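PDB 6FKK: MIP07328p from Drosophila melanogaster, which probably acts as a transmembrane axon guidance cue with chemorepellent activity, signalling between cells through its extracellular sema domain by binding semaphorin receptors. Local coordinates for residues R183-D188 / F357-P362; Y241-S246 / I353-I358; V405-T410 / P474-S479. All coordinates share one frame; numbering follows the deposited sequence.

Interaction 1 (R183-D188 / F357-P362); sequences RTEQYD and FIKNHP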
ATOM      1  N   ARG A 183     -12.582  16.591  10.789  1.00 46.70           N
ATOM      2  CA  ARG A 183     -12.587  16.289   9.366  1.00 52.16           C
ATOM      3  C   ARG A 183     -11.885  17.393   8.590  1.00 58.67           C
ATOM      4  O   ARG A 183     -11.772  18.533   9.047  1.00 54.73           O
ATOM      5  CB  ARG A 183     -14.012  16.114   8.827  1.00 47.64           C
ATOM      6  CG  ARG A 183     -14.841  17.389   8.847  1.00 57.28           C
ATOM      7  CD  ARG A 183     -16.009  17.297   7.880  1.00 64.03           C
ATOM      8  NE  ARG A 183     -15.557  17.273   6.492  1.00 57.29           N
ATOM      9  CZ  ARG A 183     -16.347  17.029   5.451  1.00 68.19           C
ATOM     10  NH1 ARG A 183     -17.635  16.779   5.639  1.00 87.50           N
ATOM     11  NH2 ARG A 183     -15.846  17.027   4.223  1.00 54.14           N
ATOM     12  N   THR A 184     -11.419  17.032   7.398  1.00 53.19           N
ATOM     13  CA  THR A 184     -10.873  18.009   6.472  1.00 51.64           C
ATOM     14  C   THR A 184     -11.979  18.932   5.964  1.00 66.37           C
ATOM     15  O   THR A 184     -13.169  18.603   6.007  1.00 75.13           O
ATOM     16  CB  THR A 184     -10.190  17.312   5.299  1.00 41.09           C
ATOM     17  OG1 THR A 184     -11.085  16.347   4.730  1.00 65.85           O
ATOM     18  CG2 THR A 184      -8.926  16.611   5.765  1.00 51.64           C
ATOM     19  N   GLU A 185     -11.568  20.101   5.477  1.00 58.16           N
ATOM     20  CA  GLU A 185     -12.523  21.132   5.091  1.00 60.33           C
ATOM     21  C   GLU A 185     -13.391  20.659   3.933  1.00 66.03           C
ATOM     22  O   GLU A 185     -12.882  20.256   2.882  1.00 78.07           O
ATOM     23  CB  GLU A 185     -11.786  22.419   4.719  1.00 66.34           C
ATOM     24  CG  GLU A 185     -10.966  23.029   5.853  1.00 92.95           C
ATOM     25  CD  GLU A 185     -11.819  23.528   7.009  1.00109.93           C
ATOM     26  OE1 GLU A 185     -12.386  22.694   7.748  1.00113.23           O
ATOM     27  OE2 GLU A 185     -11.924  24.761   7.181  1.00117.28           O
ATOM     28  N   GLN A 186     -14.704  20.715   4.133  1.00 67.87           N
ATOM     29  CA  GLN A 186     -15.646  20.223   3.140  1.00 52.24           C
ATOM     30  C   GLN A 186     -15.664  21.132   1.916  1.00 66.80           C
ATOM     31  O   GLN A 186     -15.675  22.360   2.037  1.00 67.42           O
ATOM     32  CB  GLN A 186     -17.042  20.130   3.751  1.00 53.98           C
ATOM     33  CG  GLN A 186     -18.106  19.599   2.813  1.00 66.37           C
ATOM     34  CD  GLN A 186     -19.495  19.642   3.424  1.00 77.16           C
ATOM     35  OE1 GLN A 186     -19.820  20.539   4.205  1.00 69.83           O
ATOM     36  NE2 GLN A 186     -20.320  18.668   3.073  1.00 92.16           N
ATOM     37  N   TYR A 187     -15.660  20.514   0.732  1.00 70.41           N
ATOM     38  CA  TYR A 187     -15.731  21.228  -0.545  1.00 71.97           C
ATOM     39  C   TYR A 187     -14.560  22.195  -0.723  1.00 85.46           C
ATOM     40  O   TYR A 187     -14.687  23.226  -1.388  1.00 87.17           O
ATOM     41  CB  TYR A 187     -17.064  21.969  -0.698  1.00 79.46           C
ATOM     42  CG  TYR A 187     -18.289  21.086  -0.562  1.00 83.86           C
ATOM     43  CD1 TYR A 187     -18.248  19.743  -0.924  1.00 68.41           C
ATOM     44  CD2 TYR A 187     -19.486  21.594  -0.068  1.00 70.00           C
ATOM     45  CE1 TYR A 187     -19.365  18.932  -0.798  1.00 80.06           C
ATOM     46  CE2 TYR A 187     -20.609  20.792   0.061  1.00 68.28           C
ATOM     47  CZ  TYR A 187     -20.542  19.463  -0.305  1.00 86.71           C
ATOM     48  OH  TYR A 187     -21.656  18.661  -0.180  1.00 89.78           O
ATOM     49  N   ASP A 188     -13.416  21.870  -0.129  1.00 94.14           N
ATOM     50  CA  ASP A 188     -12.194  22.651  -0.274  1.00 93.33           C
ATOM     51  C   ASP A 188     -11.187  21.814  -1.048  1.00 82.07           C
ATOM     52  O   ASP A 188     -10.750  20.761  -0.570  1.00 82.94           O
ATOM     53  CB  ASP A 188     -11.634  23.061   1.088  1.00103.00           C
ATOM     54  CG  ASP A 188     -10.457  24.019   0.977  1.00103.09           C
ATOM     55  OD1 ASP A 188     -10.066  24.369  -0.156  1.00103.96           O
ATOM     56  OD2 ASP A 188      -9.924  24.424   2.031  1.00 99.97           O
ATOM     57  N   PHE A 357      -3.976  29.544   8.615  1.00 65.50           N
ATOM     58  CA  PHE A 357      -2.771  29.432   7.799  1.00 50.70           C
ATOM     59  C   PHE A 357      -2.583  28.008   7.292  1.00 72.31           C
ATOM     60  O   PHE A 357      -2.391  27.784   6.091  1.00 69.81           O
ATOM     61  CB  PHE A 357      -1.549  29.886   8.597  1.00 51.41           C
ATOM     62  CG  PHE A 357      -0.261  29.806   7.830  1.00 50.85           C
ATOM     63  CD1 PHE A 357       0.173  30.877   7.069  1.00 52.54           C
ATOM     64  CD2 PHE A 357       0.516  28.659   7.868  1.00 48.88           C
ATOM     65  CE1 PHE A 357       1.357  30.808   6.361  1.00 63.91           C
ATOM     66  CE2 PHE A 357       1.699  28.583   7.162  1.00 52.47           C
ATOM     67  CZ  PHE A 357       2.122  29.659   6.408  1.00 55.32           C
ATOM     68  N   ILE A 358      -2.630  27.027   8.198  1.00 58.17           N
ATOM     69  CA  ILE A 358      -2.432  25.643   7.787  1.00 49.30           C
ATOM     70  C   ILE A 358      -3.589  25.146   6.932  1.00 59.30           C
ATOM     71  O   ILE A 358      -3.423  24.195   6.158  1.00 57.14           O
ATOM     72  CB  ILE A 358      -2.215  24.741   9.018  1.00 46.10           C
ATOM     73  CG1 ILE A 358      -1.614  23.400   8.595  1.00 42.11           C
ATOM     74  CG2 ILE A 358      -3.515  24.530   9.773  1.00 44.76           C
ATOM     75  CD1 ILE A 358      -1.326  22.471   9.745  1.00 47.21           C
ATOM     76  N   LYS A 359      -4.763  25.773   7.039  1.00 58.51           N
ATOM     77  CA  LYS A 359      -5.843  25.475   6.107  1.00 48.93           C
ATOM     78  C   LYS A 359      -5.599  26.112   4.748  1.00 50.65           C
ATOM     79  O   LYS A 359      -6.046  25.578   3.726  1.00 69.54           O
ATOM     80  CB  LYS A 359      -7.182  25.948   6.673  1.00 58.85           C
ATOM     81  CG  LYS A 359      -7.633  25.206   7.919  1.00 57.70           C
ATOM     82  CD  LYS A 359      -9.005  25.679   8.368  1.00 54.54           C
ATOM     83  CE  LYS A 359      -9.513  24.864   9.547  1.00 77.99           C
ATOM     84  NZ  LYS A 359     -10.917  25.213   9.906  1.00 77.63           N
ATOM     85  N   ASN A 360      -4.890  27.244   4.714  1.00 56.54           N
ATOM     86  CA  ASN A 360      -4.602  27.911   3.450  1.00 58.75           C
ATOM     87  C   ASN A 360      -3.383  27.321   2.752  1.00 65.65           C
ATOM     88  O   ASN A 360      -3.301  27.371   1.520  1.00 76.43           O
ATOM     89  CB  ASN A 360      -4.391  29.408   3.676  1.00 68.77           C
ATOM     90  CG  ASN A 360      -5.662  30.121   4.094  1.00 74.51           C
ATOM     91  OD1 ASN A 360      -6.765  29.716   3.727  1.00 64.19           O
ATOM     92  ND2 ASN A 360      -5.512  31.192   4.867  1.00 78.21           N
ATOM     93  N   HIS A 361      -2.434  26.768   3.504  1.00 59.83           N
ATOM     94  CA  HIS A 361      -1.194  26.231   2.944  1.00 66.86           C
ATOM     95  C   HIS A 361      -0.979  24.804   3.434  1.00 71.57           C
ATOM     96  O   HIS A 361      -0.061  24.534   4.218  1.00 63.73           O
ATOM     97  CB  HIS A 361      -0.001  27.112   3.316  1.00 57.95           C
ATOM     98  CG  HIS A 361      -0.252  28.578   3.147  1.00 70.15           C
ATOM     99  ND1 HIS A 361      -0.858  29.345   4.118  1.00 72.01           N
ATOM    100  CD2 HIS A 361       0.025  29.417   2.122  1.00 72.20           C
ATOM    101  CE1 HIS A 361      -0.944  30.594   3.698  1.00 72.66           C
ATOM    102  NE2 HIS A 361      -0.416  30.665   2.490  1.00 73.51           N
ATOM    103  N   PRO A 362      -1.805  23.855   2.980  1.00 65.41           N
ATOM    104  CA  PRO A 362      -1.611  22.462   3.396  1.00 48.56           C
ATOM    105  C   PRO A 362      -0.577  21.712   2.574  1.00 54.58           C
ATOM    106  O   PRO A 362      -0.224  20.582   2.938  1.00 49.65           O
ATOM    107  CB  PRO A 362      -3.003  21.855   3.206  1.00 46.48           C
ATOM    108  CG  PRO A 362      -3.537  22.589   2.021  1.00 47.35           C
ATOM    109  CD  PRO A 362      -2.977  23.998   2.096  1.00 53.81           C
TER
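The carboxylate of E185 lies across the outer end of the K359 side chain, and the two chains cross at about a right angle. The salt bridge between them runs from K359 NZ to E185 OE2 over 2.9 Å. The ammonium nitrogen meets OE2 from above the carboxylate plane, 56° out of it. That nitrogen is 3.6 Å from E185 OE1, so the grip is one-sided and not bidentate. The methylenes take part too: K359 CD is 3.3 Å from E185 OE2, and K359 CD approaches E185 CG at 4.1 Å. The glutamate reaches this position by bending at chi2 (-66°), whereas the lysine runs extended beyond CG. The contact spans 8.0 Å between the CA atoms of E185 and K359.

K359 is buried, and its nitrogen has two further hydrogen-bond partners, S246 OG and H243 ND1. This provision, with a carboxylate among the three partners, would be expected to favour the charged lysine.

Each segment also has its own internal order. E185 opens a type II turn that ends at D188, and D188 OD1 bonds to the backbone N of K190. Past the last helical residue, H361 folds back so that its ND1 lies 2.9 Å from F357 O, which also accepts from H361 N.

In the fold, the 183-188 loop follows strand 175-178, on which R183 and T184 rest, and precedes strand 196-203. Helix 352-360 belongs to the long excursion between strands 298-305 and 377-380, consistent with the helical extrusion of semaphorin propellers. The contact thus fastens the C-terminal end of that helix to the loop between strands 175-178 and 196-203.

Interaction 2 (Y241-S246 / I353-I358); sequences YSHGKS and IAVNFI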
ATOM      1  N   TYR A 241     -13.143  27.777  18.471  1.00 75.04           N
ATOM      2  CA  TYR A 241     -14.410  28.296  17.947  1.00 74.54           C
ATOM      3  C   TYR A 241     -14.843  27.443  16.760  1.00 74.35           C
ATOM      4  O   TYR A 241     -15.002  26.222  16.929  1.00 66.60           O
ATOM      5  CB  TYR A 241     -14.235  29.791  17.669  1.00 67.46           C
ATOM      6  CG  TYR A 241     -13.898  30.604  18.900  1.00 80.19           C
ATOM      7  CD1 TYR A 241     -14.277  30.172  20.166  1.00 82.68           C
ATOM      8  CD2 TYR A 241     -13.199  31.800  18.799  1.00 94.90           C
ATOM      9  CE1 TYR A 241     -13.972  30.909  21.295  1.00 88.10           C
ATOM     10  CE2 TYR A 241     -12.889  32.545  19.924  1.00 97.43           C
ATOM     11  CZ  TYR A 241     -13.278  32.094  21.169  1.00 89.73           C
ATOM     12  OH  TYR A 241     -12.974  32.832  22.291  1.00 92.07           O
ATOM     13  N   SER A 242     -15.044  28.014  15.569  1.00 75.17           N
ATOM     14  CA  SER A 242     -15.550  27.259  14.428  1.00 67.42           C
ATOM     15  C   SER A 242     -14.545  26.251  13.887  1.00 78.25           C
ATOM     16  O   SER A 242     -14.927  25.397  13.079  1.00 77.89           O
ATOM     17  CB  SER A 242     -15.974  28.223  13.316  1.00 63.35           C
ATOM     18  OG  SER A 242     -14.994  29.224  13.104  1.00 70.99           O
ATOM     19  N   HIS A 243     -13.285  26.325  14.303  1.00 78.83           N
ATOM     20  CA  HIS A 243     -12.283  25.353  13.893  1.00 69.31           C
ATOM     21  C   HIS A 243     -12.319  24.083  14.732  1.00 59.27           C
ATOM     22  O   HIS A 243     -11.440  23.230  14.573  1.00 67.01           O
ATOM     23  CB  HIS A 243     -10.884  25.974  13.964  1.00 70.15           C
ATOM     24  CG  HIS A 243     -10.768  27.299  13.277  1.00 66.41           C
ATOM     25  ND1 HIS A 243     -10.658  27.421  11.909  1.00 63.26           N
ATOM     26  CD2 HIS A 243     -10.729  28.559  13.771  1.00 61.66           C
ATOM     27  CE1 HIS A 243     -10.563  28.700  11.589  1.00 58.44           C
ATOM     28  NE2 HIS A 243     -10.604  29.411  12.701  1.00 65.93           N
ATOM     29  N   GLY A 244     -13.309  23.936  15.616  1.00 57.32           N
ATOM     30  CA  GLY A 244     -13.335  22.815  16.540  1.00 58.27           C
ATOM     31  C   GLY A 244     -13.632  21.474  15.901  1.00 64.59           C
ATOM     32  O   GLY A 244     -13.401  20.438  16.532  1.00 68.93           O
ATOM     33  N   LYS A 245     -14.144  21.465  14.670  1.00 64.16           N
ATOM     34  CA  LYS A 245     -14.463  20.226  13.973  1.00 60.77           C
ATOM     35  C   LYS A 245     -13.516  19.941  12.814  1.00 55.66           C
ATOM     36  O   LYS A 245     -13.770  19.020  12.031  1.00 75.10           O
ATOM     37  CB  LYS A 245     -15.905  20.256  13.465  1.00 68.30           C
ATOM     38  CG  LYS A 245     -16.959  20.196  14.555  1.00 74.36           C
ATOM     39  CD  LYS A 245     -18.349  20.090  13.947  1.00 87.13           C
ATOM     40  CE  LYS A 245     -19.419  19.951  15.017  1.00 88.62           C
ATOM     41  NZ  LYS A 245     -20.773  19.774  14.424  1.00 83.52           N
ATOM     42  N   SER A 246     -12.434  20.705  12.684  1.00 57.38           N
ATOM     43  CA  SER A 246     -11.493  20.552  11.587  1.00 56.88           C
ATOM     44  C   SER A 246     -10.089  20.315  12.128  1.00 51.07           C
ATOM     45  O   SER A 246      -9.764  20.712  13.251  1.00 54.55           O
ATOM     46  CB  SER A 246     -11.501  21.786  10.674  1.00 60.19           C
ATOM     47  OG  SER A 246     -11.370  22.981  11.424  1.00 79.10           O
ATOM     48  N   ILE A 353      -5.546  32.733  13.397  1.00 70.12           N
ATOM     49  CA  ILE A 353      -4.604  33.040  12.327  1.00 72.23           C
ATOM     50  C   ILE A 353      -3.705  31.842  12.050  1.00 73.29           C
ATOM     51  O   ILE A 353      -3.328  31.582  10.901  1.00 74.82           O
ATOM     52  CB  ILE A 353      -3.790  34.304  12.669  1.00 67.59           C
ATOM     53  CG1 ILE A 353      -2.929  34.096  13.918  1.00 88.39           C
ATOM     54  CG2 ILE A 353      -4.718  35.490  12.870  1.00 64.82           C
ATOM     55  CD1 ILE A 353      -1.463  33.810  13.625  1.00 98.51           C
ATOM     56  N   ALA A 354      -3.363  31.081  13.093  1.00 69.36           N
ATOM     57  CA  ALA A 354      -2.492  29.926  12.908  1.00 54.18           C
ATOM     58  C   ALA A 354      -3.249  28.760  12.287  1.00 66.07           C
ATOM     59  O   ALA A 354      -2.690  28.009  11.480  1.00 63.22           O
ATOM     60  CB  ALA A 354      -1.871  29.517  14.243  1.00 57.47           C
ATOM     61  N   VAL A 355      -4.522  28.592  12.650  1.00 67.89           N
ATOM     62  CA  VAL A 355      -5.316  27.509  12.079  1.00 61.97           C
ATOM     63  C   VAL A 355      -5.685  27.824  10.636  1.00 67.48           C
ATOM     64  O   VAL A 355      -5.619  26.951   9.760  1.00 64.24           O
ATOM     65  CB  VAL A 355      -6.564  27.246  12.941  1.00 57.67           C
ATOM     66  CG1 VAL A 355      -7.404  26.134  12.333  1.00 50.71           C
ATOM     67  CG2 VAL A 355      -6.162  26.895  14.367  1.00 66.89           C
ATOM     68  N   ASN A 356      -6.077  29.072  10.358  1.00 63.48           N
ATOM     69  CA  ASN A 356      -6.393  29.454   8.986  1.00 59.02           C
ATOM     70  C   ASN A 356      -5.178  29.332   8.077  1.00 63.88           C
ATOM     71  O   ASN A 356      -5.325  29.040   6.885  1.00 65.52           O
ATOM     72  CB  ASN A 356      -6.944  30.880   8.940  1.00 58.59           C
ATOM     73  CG  ASN A 356      -8.416  30.950   9.301  1.00 61.49           C
ATOM     74  OD1 ASN A 356      -9.282  30.619   8.491  1.00 57.20           O
ATOM     75  ND2 ASN A 356      -8.707  31.394  10.520  1.00 83.72           N
ATOM     76  N   PHE A 357      -3.976  29.544   8.615  1.00 65.50           N
ATOM     77  CA  PHE A 357      -2.771  29.432   7.799  1.00 50.70           C
ATOM     78  C   PHE A 357      -2.583  28.008   7.292  1.00 72.31           C
ATOM     79  O   PHE A 357      -2.391  27.784   6.091  1.00 69.81           O
ATOM     80  CB  PHE A 357      -1.549  29.886   8.597  1.00 51.41           C
ATOM     81  CG  PHE A 357      -0.261  29.806   7.830  1.00 50.85           C
ATOM     82  CD1 PHE A 357       0.173  30.877   7.069  1.00 52.54           C
ATOM     83  CD2 PHE A 357       0.516  28.659   7.868  1.00 48.88           C
ATOM     84  CE1 PHE A 357       1.357  30.808   6.361  1.00 63.91           C
ATOM     85  CE2 PHE A 357       1.699  28.583   7.162  1.00 52.47           C
ATOM     86  CZ  PHE A 357       2.122  29.659   6.408  1.00 55.32           C
ATOM     87  N   ILE A 358      -2.630  27.027   8.198  1.00 58.17           N
ATOM     88  CA  ILE A 358      -2.432  25.643   7.787  1.00 49.30           C
ATOM     89  C   ILE A 358      -3.589  25.146   6.932  1.00 59.30           C
ATOM     90  O   ILE A 358      -3.423  24.195   6.158  1.00 57.14           O
ATOM     91  CB  ILE A 358      -2.215  24.741   9.018  1.00 46.10           C
ATOM     92  CG1 ILE A 358      -1.614  23.400   8.595  1.00 42.11           C
ATOM     93  CG2 ILE A 358      -3.515  24.530   9.773  1.00 44.76           C
ATOM     94  CD1 ILE A 358      -1.326  22.471   9.745  1.00 47.21           C
TER
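The imidazole of H243 presents one face to V355 and meets N356 obliquely. Over the face, V355 CB stands 4.2 Å from the ring centroid and only 11° off the normal, which is the geometry of a CH-pi contact. The two side chains run past each other in opposite directions. V355 CG1 is anti to the backbone N (chi1 179°), and this brings the methyl forward along the ring, 3.5 Å from H243 ND1 and 3.8 Å from H243 CB. The approach therefore follows the CB-CG-ND1 side of the histidine.

N356 comes at right angles to the histidine. Its amide plane stands 83° from the imidazole plane, so the two flat groups do not stack. N356 ND2 approaches H243 CE1 at 3.4 Å and H243 NE2 at 3.5 Å. The stronger polar partner of the amide nitrogen is the carbonyl of S352, one turn back along the helix, and that hydrogen bond helps to set how the amide is turned.

Residues 241-246 belong to the inter-strand loop that connects antiparallel strands 225-233 and 251-259 of the sema propeller. Helix 352-360 is part of the excursion between strands 298-305 and 377-380, probably the counterpart of the extrusion of other semaphorins. The contact joins this loop to the helical excursion.

H243 sits in a short 3-10 segment, beside a turn in which G244 N donates to Y241 O at 3.1 Å. Its own carbonyl oxygen accepts from S246 OG at 3.2 Å, the hydroxyl lying above the carbonyl plane. ND1 of H243 is hydrogen-bonded to K359 NZ, one helical turn beyond V355, a bond that probably helps to set the rotation of the ring.

Interaction 3 (V405-T410 / P474-S479); sequences VIYSGT and PLHHCS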
ATOM      1  N   VAL A 405      13.536  -8.886  -0.792  1.00 48.35           N
ATOM      2  CA  VAL A 405      12.899  -9.504  -1.950  1.00 40.83           C
ATOM      3  C   VAL A 405      11.543  -8.840  -2.150  1.00 48.22           C
ATOM      4  O   VAL A 405      10.665  -8.924  -1.286  1.00 45.67           O
ATOM      5  CB  VAL A 405      12.755 -11.021  -1.769  1.00 40.87           C
ATOM      6  CG1 VAL A 405      12.162 -11.646  -3.024  1.00 41.52           C
ATOM      7  CG2 VAL A 405      14.106 -11.634  -1.451  1.00 47.64           C
ATOM      8  N   ILE A 406      11.375  -8.172  -3.286  1.00 49.28           N
ATOM      9  CA  ILE A 406      10.197  -7.358  -3.555  1.00 35.89           C
ATOM     10  C   ILE A 406       9.274  -8.113  -4.499  1.00 51.44           C
ATOM     11  O   ILE A 406       9.709  -8.608  -5.547  1.00 51.04           O
ATOM     12  CB  ILE A 406      10.592  -5.993  -4.143  1.00 40.39           C
ATOM     13  CG1 ILE A 406      11.505  -5.251  -3.167  1.00 37.32           C
ATOM     14  CG2 ILE A 406       9.353  -5.173  -4.456  1.00 34.56           C
ATOM     15  CD1 ILE A 406      12.289  -4.128  -3.800  1.00 63.65           C
ATOM     16  N   TYR A 407       7.999  -8.197  -4.131  1.00 54.11           N
ATOM     17  CA  TYR A 407       6.983  -8.865  -4.929  1.00 50.02           C
ATOM     18  C   TYR A 407       6.009  -7.831  -5.476  1.00 56.15           C
ATOM     19  O   TYR A 407       5.577  -6.927  -4.752  1.00 66.19           O
ATOM     20  CB  TYR A 407       6.228  -9.906  -4.098  1.00 43.81           C
ATOM     21  CG  TYR A 407       7.096 -11.026  -3.566  1.00 48.19           C
ATOM     22  CD1 TYR A 407       7.925 -10.829  -2.471  1.00 48.10           C
ATOM     23  CD2 TYR A 407       7.080 -12.283  -4.155  1.00 53.46           C
ATOM     24  CE1 TYR A 407       8.719 -11.849  -1.982  1.00 54.23           C
ATOM     25  CE2 TYR A 407       7.869 -13.310  -3.670  1.00 46.52           C
ATOM     26  CZ  TYR A 407       8.688 -13.087  -2.585  1.00 42.23           C
ATOM     27  OH  TYR A 407       9.475 -14.104  -2.098  1.00 54.12           O
ATOM     28  N   SER A 408       5.663  -7.966  -6.753  1.00 55.43           N
ATOM     29  CA  SER A 408       4.760  -7.028  -7.398  1.00 48.50           C
ATOM     30  C   SER A 408       3.817  -7.784  -8.322  1.00 50.91           C
ATOM     31  O   SER A 408       4.240  -8.689  -9.048  1.00 54.54           O
ATOM     32  CB  SER A 408       5.533  -5.963  -8.185  1.00 42.12           C
ATOM     33  OG  SER A 408       4.661  -4.974  -8.701  1.00 59.66           O
ATOM     34  N   GLY A 409       2.540  -7.412  -8.287  1.00 36.10           N
ATOM     35  CA  GLY A 409       1.549  -8.032  -9.143  1.00 37.44           C
ATOM     36  C   GLY A 409       1.057  -7.114 -10.244  1.00 46.18           C
ATOM     37  O   GLY A 409       1.247  -5.896 -10.174  1.00 48.83           O
ATOM     38  N   THR A 410       0.418  -7.681 -11.263  1.00 53.76           N
ATOM     39  CA  THR A 410      -0.056  -6.928 -12.414  1.00 44.25           C
ATOM     40  C   THR A 410      -1.562  -7.101 -12.575  1.00 51.47           C
ATOM     41  O   THR A 410      -2.183  -7.982 -11.974  1.00 56.74           O
ATOM     42  CB  THR A 410       0.656  -7.372 -13.700  1.00 48.70           C
ATOM     43  OG1 THR A 410       0.207  -8.683 -14.070  1.00 42.07           O
ATOM     44  CG2 THR A 410       2.160  -7.404 -13.493  1.00 51.82           C
ATOM     45  N   PRO A 474       4.138 -20.626  -3.985  1.00 67.68           N
ATOM     46  CA  PRO A 474       5.303 -20.621  -3.089  1.00 70.49           C
ATOM     47  C   PRO A 474       6.005 -19.269  -3.068  1.00 69.39           C
ATOM     48  O   PRO A 474       6.224 -18.642  -4.108  1.00 70.26           O
ATOM     49  CB  PRO A 474       6.202 -21.718  -3.668  1.00 68.37           C
ATOM     50  CG  PRO A 474       5.773 -21.873  -5.086  1.00 57.80           C
ATOM     51  CD  PRO A 474       4.289 -21.623  -5.057  1.00 66.61           C
ATOM     52  N   LEU A 475       6.369 -18.832  -1.861  1.00 69.19           N
ATOM     53  CA  LEU A 475       7.091 -17.572  -1.710  1.00 66.82           C
ATOM     54  C   LEU A 475       8.482 -17.648  -2.330  1.00 61.75           C
ATOM     55  O   LEU A 475       8.984 -16.646  -2.850  1.00 64.27           O
ATOM     56  CB  LEU A 475       7.187 -17.199  -0.231  1.00 63.77           C
ATOM     57  CG  LEU A 475       7.761 -15.826   0.119  1.00 45.82           C
ATOM     58  CD1 LEU A 475       6.767 -14.723  -0.213  1.00 44.00           C
ATOM     59  CD2 LEU A 475       8.161 -15.774   1.583  1.00 46.44           C
ATOM     60  N   HIS A 476       9.113 -18.818  -2.284  1.00 67.96           N
ATOM     61  CA  HIS A 476      10.421 -19.029  -2.885  1.00 61.96           C
ATOM     62  C   HIS A 476      10.455 -20.422  -3.490  1.00 73.65           C
ATOM     63  O   HIS A 476      10.076 -21.396  -2.832  1.00 84.25           O
ATOM     64  CB  HIS A 476      11.542 -18.863  -1.853  1.00 61.14           C
ATOM     65  CG  HIS A 476      11.632 -17.485  -1.274  1.00 57.49           C
ATOM     66  ND1 HIS A 476      12.242 -16.440  -1.934  1.00 59.70           N
ATOM     67  CD2 HIS A 476      11.195 -16.981  -0.096  1.00 57.13           C
ATOM     68  CE1 HIS A 476      12.177 -15.352  -1.188  1.00 62.21           C
ATOM     69  NE2 HIS A 476      11.545 -15.654  -0.067  1.00 56.40           N
ATOM     70  N   HIS A 477      10.907 -20.512  -4.741  1.00 78.33           N
ATOM     71  CA  HIS A 477      10.851 -21.753  -5.504  1.00 81.28           C
ATOM     72  C   HIS A 477      12.107 -22.601  -5.355  1.00 82.22           C
ATOM     73  O   HIS A 477      12.489 -23.295  -6.308  1.00 96.04           O
ATOM     74  CB  HIS A 477      10.599 -21.447  -6.982  1.00 85.58           C
ATOM     75  CG  HIS A 477       9.480 -20.482  -7.221  1.00 88.16           C
ATOM     76  ND1 HIS A 477       8.161 -20.875  -7.295  1.00 80.66           N
ATOM     77  CD2 HIS A 477       9.485 -19.142  -7.414  1.00 85.26           C
ATOM     78  CE1 HIS A 477       7.401 -19.818  -7.517  1.00 79.99           C
ATOM     79  NE2 HIS A 477       8.179 -18.754  -7.593  1.00 87.25           N
ATOM     80  N   CYS A 478      12.767 -22.569  -4.195  1.00 73.97           N
ATOM     81  CA  CYS A 478      13.973 -23.374  -4.023  1.00 80.45           C
ATOM     82  C   CYS A 478      13.652 -24.861  -4.116  1.00 87.44           C
ATOM     83  O   CYS A 478      14.310 -25.606  -4.849  1.00 77.10           O
ATOM     84  CB  CYS A 478      14.649 -23.066  -2.685  1.00 86.93           C
ATOM     85  SG  CYS A 478      14.893 -21.320  -2.263  1.00105.06           S
ATOM     86  N   SER A 479      12.631 -25.309  -3.383  1.00102.08           N
ATOM     87  CA  SER A 479      12.289 -26.726  -3.355  1.00102.02           C
ATOM     88  C   SER A 479      11.585 -27.191  -4.620  1.00105.38           C
ATOM     89  O   SER A 479      11.324 -28.392  -4.754  1.00103.89           O
ATOM     90  CB  SER A 479      11.412 -27.028  -2.139  1.00 98.95           C
ATOM     91  OG  SER A 479      10.214 -26.274  -2.177  1.00110.46           O
TER
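The backbones do not pair as strands here: the CA atoms of Y407 and L475 are 9.3 Å apart, and side chains span the interval. The Y407 hydroxyl donates to the carbonyl oxygen of L475 (OH to O, 2.7 Å). The hydroxyl is tilted 34° from the carbonyl plane, while L475 O itself lies in the plane of the tyrosine ring, at its edge. The leucine side chain crosses the tyrosine at about a right angle, bringing L475 CD1 to 3.5 Å from Y407 CZ.

H476 turns one ring face to the phenolic oxygen, which stands near the rim, 3.1 Å from H476 CE1. Beside it, V405 CG1 makes a looser van der Waals contact with the same H476 CE1 at 4.1 Å. The imidazole is fixed at both nitrogens, ND1 by D492 and NE2 by H392.

All four touching residues are buried. Strand 402-410 lies between strands 386-396 and 414-423 in one four-stranded antiparallel blade of the sema beta-propeller, whereas 474-479 leaves strand 469-474 of the adjoining blade and leads to helix 484-489 of the plexin repeat, to which the C478-C495 disulfide belongs.

Overall arrangement
Interactions 1 and 2 form one continuous cluster, their centres about 9 Å apart. Both use helix 352-360, and K359 of the first contact reaches S246 and H243 of the second. The loops 183-188 and 241-246 come in that order along the chain, and each meets the helix afterwards, so both contacts end on the same part of the chain. Interaction 3 follows in series on the opposite side of the chain's centre, with its centre about 42 Å from interaction 1 and about 48 Å from interaction 2. The pair joins two loops of the sema propeller to one helical excursion, while the third joins a strand of one propeller sheet to the chain just leaving the next, on the way to the plexin repeat.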